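Diaminopropionate ammonia-lyase (Escherichia coli, PDB 4D9I) catalyses the pyridoxal 5'-phosphate-dependent alpha,beta-elimination of both L- and D-2,3-diaminopropionate, giving pyruvate and ammonia. Local coordinates at residues N137-M142 and E160-D165; P224-L229 and K367-L372; L319-L324 and R386-E391. One frame throughout, in Å; residues are numbered along the deposited sequence.

Interaction 1. Residues N137-M142 and E160-D165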
ATOM      1  N   ASN B 137     -20.664  32.559   9.815  1.00 39.63           N
ATOM      2  CA  ASN B 137     -19.891  32.706   8.581  1.00 40.03           C
ATOM      3  C   ASN B 137     -18.400  32.436   8.771  1.00 37.51           C
ATOM      4  O   ASN B 137     -17.867  32.610   9.866  1.00 36.12           O
ATOM      5  CB  ASN B 137     -20.113  34.097   7.987  1.00 42.57           C
ATOM      6  CG  ASN B 137     -21.524  34.284   7.470  1.00 45.38           C
ATOM      7  OD1 ASN B 137     -22.294  35.060   8.019  1.00 46.51           O
ATOM      8  ND2 ASN B 137     -21.872  33.557   6.416  1.00 46.86           N
ATOM      9  N   ALA B 138     -17.734  31.983   7.714  1.00 37.46           N
ATOM     10  CA  ALA B 138     -16.295  31.817   7.745  1.00 35.65           C
ATOM     11  C   ALA B 138     -15.636  32.326   6.465  1.00 37.61           C
ATOM     12  O   ALA B 138     -16.182  32.173   5.372  1.00 39.89           O
ATOM     13  CB  ALA B 138     -15.922  30.362   8.014  1.00 33.12           C
ATOM     14  N   VAL B 139     -14.461  32.930   6.608  1.00 37.32           N
ATOM     15  CA  VAL B 139     -13.683  33.421   5.458  1.00 39.52           C
ATOM     16  C   VAL B 139     -12.255  32.877   5.570  1.00 38.18           C
ATOM     17  O   VAL B 139     -11.489  33.284   6.438  1.00 37.10           O
ATOM     18  CB  VAL B 139     -13.709  34.973   5.338  1.00 42.04           C
ATOM     19  CG1 VAL B 139     -12.975  35.438   4.085  1.00 45.02           C
ATOM     20  CG2 VAL B 139     -15.139  35.491   5.291  1.00 43.22           C
ATOM     21  N   ILE B 140     -11.925  31.925   4.703  1.00 38.36           N
ATOM     22  CA  ILE B 140     -10.641  31.228   4.752  1.00 37.35           C
ATOM     23  C   ILE B 140      -9.677  31.738   3.675  1.00 40.62           C
ATOM     24  O   ILE B 140     -10.041  31.862   2.498  1.00 43.35           O
ATOM     25  CB  ILE B 140     -10.833  29.694   4.610  1.00 35.45           C
ATOM     26  CG1 ILE B 140     -11.931  29.167   5.556  1.00 33.47           C
ATOM     27  CG2 ILE B 140      -9.530  28.950   4.807  1.00 34.24           C
ATOM     28  CD1 ILE B 140     -11.831  29.558   7.027  1.00 31.29           C
ATOM     29  N   TYR B 141      -8.451  32.057   4.076  1.00 41.04           N
ATOM     30  CA  TYR B 141      -7.398  32.374   3.110  1.00 44.36           C
ATOM     31  C   TYR B 141      -6.404  31.197   2.994  1.00 43.32           C
ATOM     32  O   TYR B 141      -6.040  30.582   3.998  1.00 40.41           O
ATOM     33  CB  TYR B 141      -6.686  33.683   3.491  1.00 46.80           C
ATOM     34  CG  TYR B 141      -7.556  34.928   3.398  1.00 49.07           C
ATOM     35  CD1 TYR B 141      -8.949  34.842   3.433  1.00 48.19           C
ATOM     36  CD2 TYR B 141      -6.987  36.195   3.305  1.00 52.23           C
ATOM     37  CE1 TYR B 141      -9.744  35.969   3.358  1.00 50.38           C
ATOM     38  CE2 TYR B 141      -7.781  37.330   3.231  1.00 54.32           C
ATOM     39  CZ  TYR B 141      -9.158  37.211   3.258  1.00 53.16           C
ATOM     40  OH  TYR B 141      -9.959  38.328   3.196  1.00 55.22           O
ATOM     41  N   MET B 142      -6.004  30.875   1.768  1.00 45.57           N
ATOM     42  CA  MET B 142      -4.985  29.848   1.519  1.00 45.56           C
ATOM     43  C   MET B 142      -3.838  30.430   0.671  1.00 49.80           C
ATOM     44  O   MET B 142      -4.082  31.269  -0.201  1.00 53.26           O
ATOM     45  CB  MET B 142      -5.604  28.603   0.858  1.00 44.23           C
ATOM     46  CG  MET B 142      -6.696  27.919   1.678  1.00 40.35           C
ATOM     47  SD  MET B 142      -7.170  26.312   0.998  1.00 39.89           S
ATOM     48  CE  MET B 142      -5.710  25.372   1.424  1.00 38.28           C
ATOM     49  N   GLU B 160     -16.225  31.070   2.442  1.00 46.85           N
ATOM     50  CA  GLU B 160     -15.454  31.650   1.349  1.00 50.19           C
ATOM     51  C   GLU B 160     -14.044  31.128   1.461  1.00 48.58           C
ATOM     52  O   GLU B 160     -13.568  30.806   2.566  1.00 45.16           O
ATOM     53  CB  GLU B 160     -15.419  33.173   1.414  1.00 52.73           C
ATOM     54  CG  GLU B 160     -16.636  33.810   2.053  1.00 54.36           C
ATOM     55  CD  GLU B 160     -17.789  34.005   1.098  1.00 58.05           C
ATOM     56  OE1 GLU B 160     -18.482  35.036   1.231  1.00 60.67           O
ATOM     57  OE2 GLU B 160     -18.011  33.137   0.226  1.00 59.67           O
ATOM     58  N   CYS B 161     -13.373  31.024   0.320  1.00 50.66           N
ATOM     59  CA  CYS B 161     -11.998  30.544   0.311  1.00 49.59           C
ATOM     60  C   CYS B 161     -11.190  31.174  -0.814  1.00 53.67           C
ATOM     61  O   CYS B 161     -11.428  30.919  -1.998  1.00 56.28           O
ATOM     62  CB  CYS B 161     -11.945  29.022   0.236  1.00 47.27           C
ATOM     63  SG  CYS B 161     -10.276  28.386   0.476  1.00 45.17           S
ATOM     64  N   ILE B 162     -10.220  31.988  -0.417  1.00 54.58           N
ATOM     65  CA  ILE B 162      -9.447  32.818  -1.331  1.00 58.84           C
ATOM     66  C   ILE B 162      -8.004  32.323  -1.336  1.00 58.68           C
ATOM     67  O   ILE B 162      -7.374  32.217  -0.281  1.00 55.64           O
ATOM     68  CB  ILE B 162      -9.527  34.306  -0.914  1.00 60.68           C
ATOM     69  CG1 ILE B 162     -10.911  34.902  -1.247  1.00 62.99           C
ATOM     70  CG2 ILE B 162      -8.468  35.151  -1.621  1.00 64.85           C
ATOM     71  CD1 ILE B 162     -11.883  35.006  -0.080  1.00 59.71           C
ATOM     72  N   VAL B 163      -7.503  31.978  -2.521  1.00 61.81           N
ATOM     73  CA  VAL B 163      -6.106  31.583  -2.685  1.00 62.52           C
ATOM     74  C   VAL B 163      -5.315  32.838  -3.034  1.00 67.01           C
ATOM     75  O   VAL B 163      -5.571  33.473  -4.057  1.00 70.87           O
ATOM     76  CB  VAL B 163      -5.915  30.509  -3.789  1.00 64.01           C
ATOM     77  CG1 VAL B 163      -4.456  30.068  -3.881  1.00 64.29           C
ATOM     78  CG2 VAL B 163      -6.813  29.307  -3.536  1.00 60.56           C
ATOM     79  N   THR B 164      -4.368  33.196  -2.173  1.00 66.66           N
ATOM     80  CA  THR B 164      -3.579  34.409  -2.362  1.00 70.89           C
ATOM     81  C   THR B 164      -2.352  34.154  -3.234  1.00 74.91           C
ATOM     82  O   THR B 164      -2.167  33.057  -3.759  1.00 74.17           O
ATOM     83  CB  THR B 164      -3.146  35.032  -1.020  1.00 69.07           C
ATOM     84  OG1 THR B 164      -2.043  34.294  -0.475  1.00 67.13           O
ATOM     85  CG2 THR B 164      -4.314  35.056  -0.021  1.00 64.97           C
ATOM     86  N   ASP B 165      -1.528  35.183  -3.397  1.00 79.89           N
ATOM     87  CA  ASP B 165      -0.289  35.074  -4.159  1.00 84.75           C
ATOM     88  C   ASP B 165       0.882  34.905  -3.203  1.00 84.03           C
ATOM     89  O   ASP B 165       2.006  34.617  -3.622  1.00 87.45           O
ATOM     90  CB  ASP B 165      -0.071  36.324  -5.012  1.00 90.73           C
ATOM     91  CG  ASP B 165      -1.183  36.552  -6.021  1.00 93.09           C
ATOM     92  OD1 ASP B 165      -1.542  35.606  -6.751  1.00 92.73           O
ATOM     93  OD2 ASP B 165      -1.688  37.693  -6.095  1.00 95.76           O
TER

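Interaction 2. Residues P224-L229 and K367-L372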
ATOM      1  N   PRO B 224       2.608   3.542  27.172  1.00 28.84           N
ATOM      2  CA  PRO B 224       3.617   3.931  26.187  1.00 27.39           C
ATOM      3  C   PRO B 224       4.961   4.299  26.842  1.00 28.50           C
ATOM      4  O   PRO B 224       4.991   4.966  27.889  1.00 29.83           O
ATOM      5  CB  PRO B 224       2.985   5.145  25.511  1.00 25.82           C
ATOM      6  CG  PRO B 224       2.078   5.746  26.550  1.00 26.69           C
ATOM      7  CD  PRO B 224       1.696   4.645  27.514  1.00 28.50           C
ATOM      8  N   THR B 225       6.055   3.869  26.222  1.00 27.91           N
ATOM      9  CA  THR B 225       7.381   4.339  26.598  1.00 28.86           C
ATOM     10  C   THR B 225       7.787   5.572  25.778  1.00 27.87           C
ATOM     11  O   THR B 225       8.581   6.399  26.254  1.00 29.07           O
ATOM     12  CB  THR B 225       8.444   3.245  26.361  1.00 29.42           C
ATOM     13  OG1 THR B 225       8.335   2.787  25.010  1.00 27.43           O
ATOM     14  CG2 THR B 225       8.243   2.073  27.321  1.00 30.88           C
ATOM     15  N   HIS B 226       7.265   5.668  24.551  1.00 26.05           N
ATOM     16  CA  HIS B 226       7.613   6.731  23.598  1.00 25.38           C
ATOM     17  C   HIS B 226       6.403   7.361  22.981  1.00 23.99           C
ATOM     18  O   HIS B 226       5.354   6.723  22.889  1.00 23.40           O
ATOM     19  CB  HIS B 226       8.455   6.165  22.446  1.00 24.95           C
ATOM     20  CG  HIS B 226       9.790   5.633  22.877  1.00 26.49           C
ATOM     21  ND1 HIS B 226       9.915   4.517  23.617  1.00 27.71           N
ATOM     22  CD2 HIS B 226      11.079   6.109  22.666  1.00 27.66           C
ATOM     23  CE1 HIS B 226      11.221   4.279  23.875  1.00 29.22           C
ATOM     24  NE2 HIS B 226      11.936   5.261  23.303  1.00 29.38           N
ATOM     25  N   VAL B 227       6.552   8.616  22.540  1.00 23.76           N
ATOM     26  CA  VAL B 227       5.596   9.239  21.624  1.00 22.77           C
ATOM     27  C   VAL B 227       6.345  10.083  20.583  1.00 22.79           C
ATOM     28  O   VAL B 227       7.282  10.832  20.918  1.00 23.63           O
ATOM     29  CB  VAL B 227       4.482  10.032  22.357  1.00 22.85           C
ATOM     30  CG1 VAL B 227       5.046  11.202  23.166  1.00 24.06           C
ATOM     31  CG2 VAL B 227       3.410  10.511  21.376  1.00 21.21           C
ATOM     32  N   LEU B 228       5.972   9.894  19.318  1.00 21.59           N
ATOM     33  CA  LEU B 228       6.471  10.720  18.242  1.00 21.84           C
ATOM     34  C   LEU B 228       5.385  11.706  17.866  1.00 21.17           C
ATOM     35  O   LEU B 228       4.239  11.320  17.596  1.00 20.87           O
ATOM     36  CB  LEU B 228       6.921   9.882  17.036  1.00 21.84           C
ATOM     37  CG  LEU B 228       8.384   9.394  17.181  1.00 23.24           C
ATOM     38  CD1 LEU B 228       8.474   8.236  18.168  1.00 23.63           C
ATOM     39  CD2 LEU B 228       9.002   8.981  15.843  1.00 23.79           C
ATOM     40  N   LEU B 229       5.745  12.979  17.861  1.00 21.40           N
ATOM     41  CA  LEU B 229       4.793  14.027  17.577  1.00 20.54           C
ATOM     42  C   LEU B 229       5.343  14.934  16.479  1.00 21.39           C
ATOM     43  O   LEU B 229       6.335  15.643  16.684  1.00 22.43           O
ATOM     44  CB  LEU B 229       4.494  14.826  18.874  1.00 20.68           C
ATOM     45  CG  LEU B 229       3.787  14.077  20.021  1.00 20.35           C
ATOM     46  CD1 LEU B 229       3.782  14.915  21.309  1.00 21.30           C
ATOM     47  CD2 LEU B 229       2.360  13.703  19.618  1.00 19.10           C
ATOM     48  N   LYS B 367      13.537  -3.696  22.451  1.00 31.58           N
ATOM     49  CA  LYS B 367      12.478  -4.714  22.404  1.00 31.40           C
ATOM     50  C   LYS B 367      11.355  -4.504  23.445  1.00 31.80           C
ATOM     51  O   LYS B 367      10.292  -5.128  23.345  1.00 31.68           O
ATOM     52  CB  LYS B 367      13.071  -6.124  22.528  1.00 33.41           C
ATOM     53  N   ASP B 368      11.579  -3.618  24.415  1.00 32.38           N
ATOM     54  CA  ASP B 368      10.525  -3.244  25.365  1.00 33.03           C
ATOM     55  C   ASP B 368       9.721  -1.996  24.968  1.00 30.89           C
ATOM     56  O   ASP B 368       8.719  -1.668  25.615  1.00 31.43           O
ATOM     57  CB  ASP B 368      11.119  -3.029  26.758  1.00 35.73           C
ATOM     58  CG  ASP B 368      11.771  -4.279  27.311  1.00 38.57           C
ATOM     59  OD1 ASP B 368      11.164  -5.367  27.234  1.00 39.47           O
ATOM     60  OD2 ASP B 368      12.908  -4.181  27.792  1.00 40.48           O
ATOM     61  N   ALA B 369      10.160  -1.279  23.941  1.00 28.86           N
ATOM     62  CA  ALA B 369       9.505  -0.007  23.602  1.00 27.07           C
ATOM     63  C   ALA B 369       8.059  -0.144  23.125  1.00 25.54           C
ATOM     64  O   ALA B 369       7.732  -1.005  22.301  1.00 24.58           O
ATOM     65  CB  ALA B 369      10.328   0.799  22.609  1.00 25.98           C
ATOM     66  N   VAL B 370       7.203   0.716  23.678  1.00 25.29           N
ATOM     67  CA  VAL B 370       5.816   0.851  23.271  1.00 24.30           C
ATOM     68  C   VAL B 370       5.637   2.269  22.708  1.00 23.01           C
ATOM     69  O   VAL B 370       5.718   3.276  23.449  1.00 23.36           O
ATOM     70  CB  VAL B 370       4.864   0.569  24.450  1.00 25.87           C
ATOM     71  CG1 VAL B 370       3.422   0.730  24.033  1.00 25.10           C
ATOM     72  CG2 VAL B 370       5.104  -0.843  24.999  1.00 27.85           C
ATOM     73  N   VAL B 371       5.395   2.349  21.399  1.00 21.55           N
ATOM     74  CA  VAL B 371       5.579   3.615  20.686  1.00 20.62           C
ATOM     75  C   VAL B 371       4.254   4.141  20.123  1.00 19.82           C
ATOM     76  O   VAL B 371       3.665   3.535  19.240  1.00 18.91           O
ATOM     77  CB  VAL B 371       6.642   3.477  19.578  1.00 20.22           C
ATOM     78  CG1 VAL B 371       6.967   4.833  18.954  1.00 20.04           C
ATOM     79  CG2 VAL B 371       7.924   2.836  20.128  1.00 21.31           C
ATOM     80  N   LEU B 372       3.795   5.259  20.685  1.00 20.10           N
ATOM     81  CA  LEU B 372       2.593   5.920  20.262  1.00 19.61           C
ATOM     82  C   LEU B 372       2.927   6.872  19.122  1.00 18.96           C
ATOM     83  O   LEU B 372       3.805   7.721  19.240  1.00 19.35           O
ATOM     84  CB  LEU B 372       1.948   6.676  21.449  1.00 20.35           C
ATOM     85  CG  LEU B 372       0.742   7.585  21.156  1.00 20.13           C
ATOM     86  CD1 LEU B 372      -0.381   6.840  20.472  1.00 19.51           C
ATOM     87  CD2 LEU B 372       0.246   8.215  22.458  1.00 21.50           C
TER

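Interaction 3. Residues L319-L324 and R386-E391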
ATOM      1  N   LEU B 319       7.943   7.753   2.838  1.00 21.90           N
ATOM      2  CA  LEU B 319       8.166   6.380   3.299  1.00 20.88           C
ATOM      3  C   LEU B 319       7.090   5.957   4.320  1.00 19.22           C
ATOM      4  O   LEU B 319       6.497   4.903   4.196  1.00 18.48           O
ATOM      5  CB  LEU B 319       9.558   6.271   3.916  1.00 21.61           C
ATOM      6  CG  LEU B 319       9.975   4.956   4.600  1.00 20.83           C
ATOM      7  CD1 LEU B 319       9.968   3.823   3.578  1.00 20.85           C
ATOM      8  CD2 LEU B 319      11.371   5.122   5.196  1.00 21.79           C
ATOM      9  N   GLY B 320       6.827   6.814   5.298  1.00 18.55           N
ATOM     10  CA  GLY B 320       5.740   6.577   6.246  1.00 17.53           C
ATOM     11  C   GLY B 320       4.372   6.354   5.603  1.00 17.01           C
ATOM     12  O   GLY B 320       3.642   5.460   5.999  1.00 16.17           O
ATOM     13  N   MET B 321       4.006   7.208   4.647  1.00 17.89           N
ATOM     14  CA  MET B 321       2.731   7.078   3.941  1.00 17.95           C
ATOM     15  C   MET B 321       2.580   5.670   3.334  1.00 17.81           C
ATOM     16  O   MET B 321       1.516   5.041   3.448  1.00 17.33           O
ATOM     17  CB  MET B 321       2.641   8.104   2.813  1.00 19.45           C
ATOM     18  CG  MET B 321       2.561   9.556   3.280  1.00 20.18           C
ATOM     19  SD  MET B 321       2.756  10.736   1.929  1.00 22.89           S
ATOM     20  CE  MET B 321       1.217  10.611   1.027  1.00 23.02           C
ATOM     21  N   ARG B 322       3.631   5.205   2.672  1.00 18.22           N
ATOM     22  CA  ARG B 322       3.609   3.890   2.014  1.00 18.73           C
ATOM     23  C   ARG B 322       3.543   2.729   3.000  1.00 17.35           C
ATOM     24  O   ARG B 322       2.855   1.716   2.743  1.00 17.46           O
ATOM     25  CB  ARG B 322       4.828   3.720   1.113  1.00 20.03           C
ATOM     26  CG  ARG B 322       4.828   4.676  -0.079  1.00 22.10           C
ATOM     27  CD  ARG B 322       6.004   4.410  -0.996  1.00 23.51           C
ATOM     28  NE  ARG B 322       6.260   5.604  -1.774  1.00 26.30           N
ATOM     29  CZ  ARG B 322       7.299   6.396  -1.597  1.00 26.81           C
ATOM     30  NH1 ARG B 322       8.221   6.106  -0.683  1.00 26.35           N
ATOM     31  NH2 ARG B 322       7.417   7.446  -2.360  1.00 28.71           N
ATOM     32  N   VAL B 323       4.293   2.854   4.087  1.00 16.58           N
ATOM     33  CA  VAL B 323       4.398   1.770   5.101  1.00 15.74           C
ATOM     34  C   VAL B 323       3.036   1.612   5.800  1.00 15.14           C
ATOM     35  O   VAL B 323       2.561   0.494   6.006  1.00 15.01           O
ATOM     36  CB  VAL B 323       5.495   2.076   6.153  1.00 15.77           C
ATOM     37  CG1 VAL B 323       5.433   1.106   7.351  1.00 15.03           C
ATOM     38  CG2 VAL B 323       6.892   2.072   5.520  1.00 16.41           C
ATOM     39  N   LEU B 324       2.408   2.746   6.146  1.00 14.76           N
ATOM     40  CA  LEU B 324       1.063   2.739   6.726  1.00 14.50           C
ATOM     41  C   LEU B 324      -0.023   2.251   5.761  1.00 15.23           C
ATOM     42  O   LEU B 324      -0.943   1.547   6.184  1.00 15.71           O
ATOM     43  CB  LEU B 324       0.679   4.143   7.256  1.00 14.25           C
ATOM     44  CG  LEU B 324       1.428   4.592   8.500  1.00 13.83           C
ATOM     45  CD1 LEU B 324       1.210   6.093   8.793  1.00 13.75           C
ATOM     46  CD2 LEU B 324       1.018   3.763   9.693  1.00 13.63           C
ATOM     47  N   ARG B 386      -1.787   9.415  -3.941  1.00 26.95           N
ATOM     48  CA  ARG B 386      -1.646   8.319  -4.902  1.00 27.81           C
ATOM     49  C   ARG B 386      -0.330   8.411  -5.684  1.00 29.13           C
ATOM     50  O   ARG B 386       0.286   7.376  -6.001  1.00 28.90           O
ATOM     51  CB  ARG B 386      -2.864   8.239  -5.831  1.00 29.52           C
ATOM     52  CG  ARG B 386      -4.147   7.806  -5.120  1.00 28.45           C
ATOM     53  CD  ARG B 386      -3.955   6.526  -4.313  1.00 26.62           C
ATOM     54  NE  ARG B 386      -5.074   6.285  -3.401  1.00 25.72           N
ATOM     55  CZ  ARG B 386      -5.294   5.136  -2.764  1.00 24.69           C
ATOM     56  NH1 ARG B 386      -4.471   4.099  -2.936  1.00 24.06           N
ATOM     57  NH2 ARG B 386      -6.336   5.028  -1.940  1.00 24.30           N
ATOM     58  N   GLU B 387       0.119   9.634  -5.969  1.00 30.24           N
ATOM     59  CA  GLU B 387       1.454   9.819  -6.549  1.00 31.71           C
ATOM     60  C   GLU B 387       2.554   9.205  -5.657  1.00 29.75           C
ATOM     61  O   GLU B 387       3.485   8.549  -6.154  1.00 30.24           O
ATOM     62  CB  GLU B 387       1.717  11.310  -6.865  1.00 33.95           C
ATOM     63  CG  GLU B 387       1.018  11.754  -8.129  1.00 36.95           C
ATOM     64  CD  GLU B 387       0.867  13.267  -8.275  1.00 39.13           C
ATOM     65  OE1 GLU B 387       1.235  14.033  -7.364  1.00 38.82           O
ATOM     66  OE2 GLU B 387       0.353  13.685  -9.315  1.00 41.85           O
ATOM     67  N   VAL B 388       2.421   9.363  -4.340  1.00 27.47           N
ATOM     68  CA  VAL B 388       3.379   8.751  -3.407  1.00 25.73           C
ATOM     69  C   VAL B 388       3.246   7.216  -3.344  1.00 24.67           C
ATOM     70  O   VAL B 388       4.239   6.492  -3.519  1.00 24.62           O
ATOM     71  CB  VAL B 388       3.293   9.359  -1.983  1.00 24.16           C
ATOM     72  CG1 VAL B 388       4.213   8.626  -0.997  1.00 22.43           C
ATOM     73  CG2 VAL B 388       3.633  10.849  -2.000  1.00 25.31           C
ATOM     74  N   VAL B 389       2.041   6.722  -3.068  1.00 23.92           N
ATOM     75  CA  VAL B 389       1.880   5.285  -2.726  1.00 23.00           C
ATOM     76  C   VAL B 389       1.859   4.396  -3.969  1.00 24.55           C
ATOM     77  O   VAL B 389       2.304   3.234  -3.920  1.00 24.49           O
ATOM     78  CB  VAL B 389       0.692   4.996  -1.768  1.00 21.64           C
ATOM     79  CG1 VAL B 389       0.822   5.834  -0.493  1.00 20.49           C
ATOM     80  CG2 VAL B 389      -0.663   5.231  -2.423  1.00 22.29           C
ATOM     81  N   TRP B 390       1.364   4.948  -5.076  1.00 26.44           N
ATOM     82  CA  TRP B 390       1.325   4.217  -6.362  1.00 28.43           C
ATOM     83  C   TRP B 390       2.455   4.541  -7.306  1.00 30.65           C
ATOM     84  O   TRP B 390       3.079   3.639  -7.870  1.00 31.33           O
ATOM     85  CB  TRP B 390       0.010   4.476  -7.086  1.00 29.41           C
ATOM     86  CG  TRP B 390      -1.231   3.874  -6.458  1.00 28.07           C
ATOM     87  CD1 TRP B 390      -1.315   3.012  -5.366  1.00 26.08           C
ATOM     88  CD2 TRP B 390      -2.625   4.050  -6.911  1.00 29.09           C
ATOM     89  NE1 TRP B 390      -2.619   2.673  -5.116  1.00 25.91           N
ATOM     90  CE2 TRP B 390      -3.454   3.244  -6.013  1.00 27.61           C
ATOM     91  CE3 TRP B 390      -3.243   4.764  -7.939  1.00 31.12           C
ATOM     92  CZ2 TRP B 390      -4.842   3.182  -6.149  1.00 28.34           C
ATOM     93  CZ3 TRP B 390      -4.639   4.693  -8.060  1.00 31.69           C
ATOM     94  CH2 TRP B 390      -5.414   3.922  -7.185  1.00 30.43           C
ATOM     95  N   GLU B 391       2.729   5.832  -7.515  1.00 31.95           N
ATOM     96  CA  GLU B 391       3.722   6.238  -8.528  1.00 34.52           C
ATOM     97  C   GLU B 391       5.140   6.167  -7.969  1.00 34.26           C
ATOM     98  O   GLU B 391       6.121   6.175  -8.713  1.00 36.22           O
ATOM     99  CB  GLU B 391       3.412   7.640  -9.078  1.00 36.57           C
ATOM    100  CG  GLU B 391       2.070   7.724  -9.790  1.00 37.73           C
ATOM    101  CD  GLU B 391       1.753   9.094 -10.362  1.00 40.09           C
ATOM    102  OE1 GLU B 391       2.680   9.877 -10.661  1.00 41.92           O
ATOM    103  OE2 GLU B 391       0.560   9.372 -10.558  1.00 40.57           O
TER

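Interaction 1. Residues N137-M142 and E160-D165
M142 turns its CG away from its carbonyl carbon (chi1 -60°) and C161 swings SG opposite its backbone nitrogen (chi1 -171°), so that the two sulfur-bearing chains meet on one side of the sheet, SD of M142 lying 3.8 Å from SG of C161. Beneath them the strands pair in parallel: I140 N binds E160 O at 2.9 Å, I140 O takes I162 N, also at 2.9 Å, and three like bonds complete the ladder. On the reverse side Y141 and I162 lie alongside each other, CE1 of Y141 4.2 Å from CD1 of I162, with V139 CG1 in plane at the edge of the tyrosine ring. A large ring suits buried Y141, which reaches helix 168-182 and meets the ring of H178. E160 suits a border position: its CG rests on V139 CG2 and the chain then leads its carboxylate away. The side chain of M142 comes within about 5 Å of that of D120, the probable proton acceptor for L-diaminopropionate. Helix 148-155 of this beta-alpha-beta unit packs on I140, M142, C161 and V163; strand 160-163 is an edge strand of the four-stranded parallel sheet, and strand 137-142 pairs beyond with strand 114-118.

Interaction 2. Residues P224-L229 and K367-L372
The carbonyl oxygen of V370 is gripped by two successive amides of the facing chain. T225 N reaches it at 2.9 Å in the carbonyl plane, on a lone pair, and H226 N at 3.1 Å, tilted 28° from that plane; the threonine bond is the shorter but the more bent of the two. The threonine returns the grip with its side chain. With chi1 at 53°, OG1 lies between its own backbone nitrogen and carbonyl carbon, where it accepts the V370 N-H at 2.7 Å. The same hydroxyl is hydrogen-bonded to H226 ND1, also at 2.7 Å, and lies in plane at the edge of the imidazole. Threonine therefore suits this turn into the strand: a short, branched residue whose oxygen serves a backbone amide and a ring together. The histidine ring also stacks on H254, and its NE2 makes a weak bond to L363 O, while A369 CB touches its CE1.

From H226 onward the chains run as parallel strands, L372 N binding H226 O and L228 N binding L372 O. They are interior strands of the mixed sheet of a fold type II pyridoxal-phosphate enzyme; strand 254-260 continues the sheet beyond 226-230.

Buried side chains pack on both faces, aliphatic at V227 and L372, with H226 beside V371 on the other. V227 and L372 lie side by side, pointing the same way, with CG2 of V227 4.0 Å from CG of L372. This face, with P224, is packed by helices 208-220 and 235-248. On the reverse, L228 slants across V371, its CD1 3.8 Å from V371 CG1. Beta-branched valines favour the extended backbone here, and the longer L228 brings its end toward the neighbouring strand; the loop residue L365 touches both H226 and V371.

Interaction 3. Residues L319-L324 and R386-E391
Two neighbouring side chains of helix 315-325, M321 and R322, each cross V388 at about a right angle and meet it differently, R322 through the carbonyl oxygen and CG1, M321 through CB and both methyls. R322 runs extended from CG to NE and presents the edge of its guanidinium to the backbone: NE gives a nearly straight bond (168°) to V388 O at 2.8 Å. The oxygen lies close to the guanidinium plane, whereas NE stands above the plane of the carbonyl, 48° out of it. One face of the guanidinium is turned to the valine's own side chain, with CG1 of V388 over it, 3.7 Å from NH2 of R322. M321 lies across both branches of the valine, SD 3.9 Å from V388 CG1, and the bend at chi3 (73°) brings CE to CB and CG2 of V388. Methionine's flexible, unbranched end suits such fitting against a rigid branched neighbour. Beside them, V389 CG1 lies 4.2 Å from R322 CG, against the aliphatic part of the arginine.

The contact packs the chain's last helix, 382-389, on helix 315-325 where two subunits meet. R322 NH1 bonds W390 O of the second subunit, which returns the same bond from its own R322, while NH2 makes a weak bond to H394 O within the chain. Cutting R322 back to an alanine here would remove the donor to V388 O, and is likely to open a gap over V388 CG1 and leave W390 O of the second subunit without its mate. V389 also packs on N326 of that subunit.

In the fold
Interactions 1 and 2 are both parallel strand pairings, but in separate sheets on opposite sides of the chain's centre, their own centres about 39 Å apart. Interaction 1 includes a border strand and is partly exposed, with an acidic chain leading outward; interaction 2 is interior, flanked by further strands, and the T225 hydroxyl there bonds both a backbone amide and the H226 ring. Interaction 3 joins helices instead, through a single side-chain-to-backbone bond and apolar packing, and is buried beside the second subunit, which touches neither strand pair. Interactions 2 and 3 are linked by the chain, since strand 370-375 is followed directly by helix 382-389, and their nearest atoms remain about 10 Å apart.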